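Red carotenoid protein (RCP) (Nostoc sp., PDB 5FCY) binds a carotenoid, here modelled as beta-carotene, in an all-helical domain and probably serves in cyanobacterial photoprotection. Local coordinates at residues G58-V63 against Y103-G108. Residues are numbered along the deposited sequence; the frame is centred on the assembly and turned at random.
Sequences GLFNQV and YLLSQG. With BCR (beta-carotene), chain B.
Phe60 packs its ring on segment 103-108 and carries most of this contact. CB of Leu104 sits over one face of the ring, offset toward the rim. This is a CH-pi contact, with Leu104 CB 4.2 Å from the Phe60 ring centroid and 24° off the ring normal. The Leu105 methyl CD2 meets the ring at its edge instead, 4.0 Å from Phe60 CD1. With CG anti to the backbone N (chi1 168°), Phe60 reaches across to the second helix, and the CE1-CZ end of its ring lies by the backbone O of Leu104. Phe60 CZ also comes within 4.2 Å of Gly108 CA, which approaches the ring at a slant.

Val63 extends the apolar patch. Val63 CG1 touches Leu105 CD2 at 3.9 Å, and the two side chains cross at about a right angle. The looser side lies at Leu104, which is partly exposed and whose CD1 merely brushes Phe60 CB. No hydrogen bond joins the two segments. An alanine in place of Phe60 would probably open a gap between Leu104, Leu105 and Gly108 and leave the two segments meeting mainly through Val63 on Leu105.

The segment axes approach to 10.2 Å and cross at -43°. Segment 103-108 has two working sides. One takes Phe60 and Val63; from the other, Ser106 CB reaches BCR C15 at 3.8 Å. Leu105 serves both, since Leu105 CB lies 3.8 Å from BCR C35. The contact therefore forms a layer behind the carotenoid wall of this domain, which belongs to the orange carotenoid protein N-terminal family. Helix 68-79 adds Leu74 against Val63 and Gln75 against Leu105, Ile114 from a loop touches Phe60 and Val63, and Tyr34 of helix 23-35 packs on Tyr103 and Ser106.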
loop_
_atom_site.group_PDB
_atom_site.type_symbol
_atom_site.label_atom_id
_atom_site.label_comp_id
_atom_site.label_asym_id
_atom_site.label_seq_id
_atom_site.Cartn_x
_atom_site.Cartn_y
_atom_site.Cartn_z
ATOM N N GLY A 58 -11.063 3.609 11.412
ATOM C CA GLY A 58 -10.650 3.195 12.737
ATOM C C GLY A 58 -9.194 2.786 12.770
ATOM O O GLY A 58 -8.388 3.383 13.491
ATOM N N LEU A 59 -8.843 1.766 11.982
ATOM C CA LEU A 59 -7.452 1.333 11.906
ATOM C C LEU A 59 -6.540 2.484 11.508
ATOM O O LEU A 59 -5.397 2.561 11.972
ATOM C CB LEU A 59 -7.317 0.173 10.915
ATOM C CG LEU A 59 -5.982 -0.582 10.896
ATOM C CD1 LEU A 59 -5.751 -1.326 12.205
ATOM C CD2 LEU A 59 -5.926 -1.550 9.721
ATOM N N PHE A 60 -7.029 3.391 10.660
ATOM C CA PHE A 60 -6.229 4.539 10.247
ATOM C C PHE A 60 -5.929 5.458 11.425
ATOM O O PHE A 60 -4.840 6.035 11.510
ATOM C CB PHE A 60 -6.955 5.299 9.138
ATOM C CG PHE A 60 -6.368 6.647 8.840
ATOM C CD1 PHE A 60 -5.163 6.760 8.168
ATOM C CD2 PHE A 60 -7.028 7.801 9.224
ATOM C CE1 PHE A 60 -4.623 8.000 7.891
ATOM C CE2 PHE A 60 -6.494 9.043 8.950
ATOM C CZ PHE A 60 -5.289 9.142 8.283
ATOM N N ASN A 61 -6.883 5.610 12.347
ATOM C CA ASN A 61 -6.650 6.460 13.510
ATOM C C ASN A 61 -5.566 5.880 14.408
ATOM O O ASN A 61 -4.694 6.613 14.889
ATOM C CB ASN A 61 -7.950 6.652 14.289
ATOM C CG ASN A 61 -8.894 7.623 13.613
ATOM O OD1 ASN A 61 -8.476 8.667 13.113
ATOM N ND2 ASN A 61 -10.175 7.279 13.586
ATOM N N GLN A 62 -5.601 4.566 14.646
ATOM C CA GLN A 62 -4.532 3.925 15.403
ATOM C C GLN A 62 -3.165 4.180 14.781
ATOM O O GLN A 62 -2.151 4.097 15.483
ATOM C CB GLN A 62 -4.777 2.417 15.496
ATOM C CG GLN A 62 -6.102 2.032 16.123
ATOM C CD GLN A 62 -6.191 0.545 16.402
ATOM O OE1 GLN A 62 -5.223 -0.074 16.842
ATOM N NE2 GLN A 62 -7.352 -0.040 16.137
ATOM N N VAL A 63 -3.119 4.487 13.486
ATOM C CA VAL A 63 -1.847 4.717 12.804
ATOM C C VAL A 63 -1.341 6.127 13.070
ATOM O O VAL A 63 -0.231 6.322 13.578
ATOM C CB VAL A 63 -1.995 4.447 11.295
ATOM C CG1 VAL A 63 -0.736 4.862 10.534
ATOM C CG2 VAL A 63 -2.289 2.986 11.061
ATOM N N TYR A 103 -5.700 3.591 1.127
ATOM C CA TYR A 103 -6.046 4.883 0.544
ATOM C C TYR A 103 -5.964 5.994 1.586
ATOM O O TYR A 103 -5.361 7.044 1.342
ATOM C CB TYR A 103 -7.446 4.834 -0.066
ATOM C CG TYR A 103 -7.871 6.156 -0.662
ATOM C CD1 TYR A 103 -7.318 6.611 -1.850
ATOM C CD2 TYR A 103 -8.816 6.952 -0.030
ATOM C CE1 TYR A 103 -7.697 7.824 -2.398
ATOM C CE2 TYR A 103 -9.203 8.166 -0.570
ATOM C CZ TYR A 103 -8.640 8.596 -1.755
ATOM O OH TYR A 103 -9.019 9.804 -2.302
ATOM N N LEU A 104 -6.574 5.780 2.755
ATOM C CA LEU A 104 -6.539 6.789 3.809
ATOM C C LEU A 104 -5.114 7.097 4.245
ATOM O O LEU A 104 -4.832 8.213 4.694
ATOM C CB LEU A 104 -7.369 6.329 5.006
ATOM C CG LEU A 104 -8.838 6.007 4.724
ATOM C CD1 LEU A 104 -9.545 5.639 6.013
ATOM C CD2 LEU A 104 -9.541 7.171 4.042
ATOM N N LEU A 105 -4.205 6.123 4.136
ATOM C CA LEU A 105 -2.798 6.400 4.400
ATOM C C LEU A 105 -2.244 7.396 3.393
ATOM O O LEU A 105 -1.515 8.323 3.762
ATOM C CB LEU A 105 -1.983 5.109 4.361
ATOM C CG LEU A 105 -2.227 4.065 5.451
ATOM C CD1 LEU A 105 -1.330 2.864 5.206
ATOM C CD2 LEU A 105 -1.986 4.638 6.838
ATOM N N SER A 106 -2.576 7.221 2.114
ATOM C CA SER A 106 -2.092 8.147 1.097
ATOM C C SER A 106 -2.690 9.535 1.289
ATOM O O SER A 106 -1.989 10.543 1.145
ATOM C CB SER A 106 -2.408 7.606 -0.298
ATOM O OG SER A 106 -3.783 7.292 -0.428
ATOM N N GLN A 107 -3.982 9.611 1.616
ATOM C CA GLN A 107 -4.583 10.903 1.932
ATOM C C GLN A 107 -3.921 11.523 3.156
ATOM O O GLN A 107 -3.561 12.705 3.151
ATOM C CB GLN A 107 -6.087 10.747 2.156
ATOM C CG GLN A 107 -6.918 10.903 0.900
ATOM C CD GLN A 107 -8.392 11.051 1.207
ATOM O OE1 GLN A 107 -8.811 10.948 2.360
ATOM N NE2 GLN A 107 -9.189 11.302 0.176
ATOM N N GLY A 108 -3.750 10.733 4.218
ATOM C CA GLY A 108 -3.086 11.223 5.411
ATOM C C GLY A 108 -1.669 11.700 5.168
ATOM O O GLY A 108 -1.121 12.434 5.996
HETATM C C1 BCR B . 10.450 6.215 3.425
HETATM C C2 BCR B . 11.828 6.641 2.925
HETATM C C3 BCR B . 12.500 5.623 2.010
HETATM C C4 BCR B . 11.481 4.873 1.162
HETATM C C5 BCR B . 10.179 5.631 1.119
HETATM C C6 BCR B . 9.540 5.850 2.267
HETATM C C7 BCR B . 8.056 5.767 2.470
HETATM C C8 BCR B . 7.128 5.447 1.544
HETATM C C9 BCR B . 5.671 5.393 1.874
HETATM C C10 BCR B . 4.783 5.114 0.885
HETATM C C11 BCR B . 3.322 5.021 1.060
HETATM C C33 BCR B . 9.699 6.156 -0.192
HETATM C C31 BCR B . 9.891 7.369 4.256
HETATM C C32 BCR B . 10.629 4.980 4.292
HETATM C C34 BCR B . 5.253 5.658 3.296
HETATM C C12 BCR B . 2.534 4.718 0.014
HETATM C C13 BCR B . 1.057 4.599 0.126
HETATM C C14 BCR B . 0.336 4.296 -0.987
HETATM C C15 BCR B . -1.125 4.141 -1.027
HETATM C C16 BCR B . -1.776 3.860 -2.167
HETATM C C17 BCR B . -3.239 3.717 -2.148
HETATM C C18 BCR B . -3.991 3.446 -3.233
HETATM C C19 BCR B . -5.460 3.320 -3.034
HETATM C C20 BCR B . -6.325 2.978 -3.997
HETATM C C21 BCR B . -7.759 2.873 -3.692
HETATM C C22 BCR B . -8.687 2.566 -4.620
HETATM C C23 BCR B . -10.114 2.519 -4.190
HETATM C C24 BCR B . -11.130 2.335 -5.043
HETATM C C25 BCR B . -12.564 2.303 -4.630
HETATM C C26 BCR B . -12.984 2.520 -3.383
HETATM C C27 BCR B . -13.776 1.437 -2.688
HETATM C C28 BCR B . -14.497 0.597 -3.736
HETATM C C29 BCR B . -14.884 1.438 -4.947
HETATM C C30 BCR B . -13.655 2.023 -5.643
HETATM C C35 BCR B . 0.438 4.808 1.480
HETATM C C36 BCR B . -3.329 3.286 -4.574
HETATM C C37 BCR B . -8.230 2.320 -6.030
HETATM C C38 BCR B . -12.774 3.846 -2.695
HETATM C C39 BCR B . -14.012 3.340 -6.317
HETATM C C40 BCR B . -13.193 1.032 -6.705
#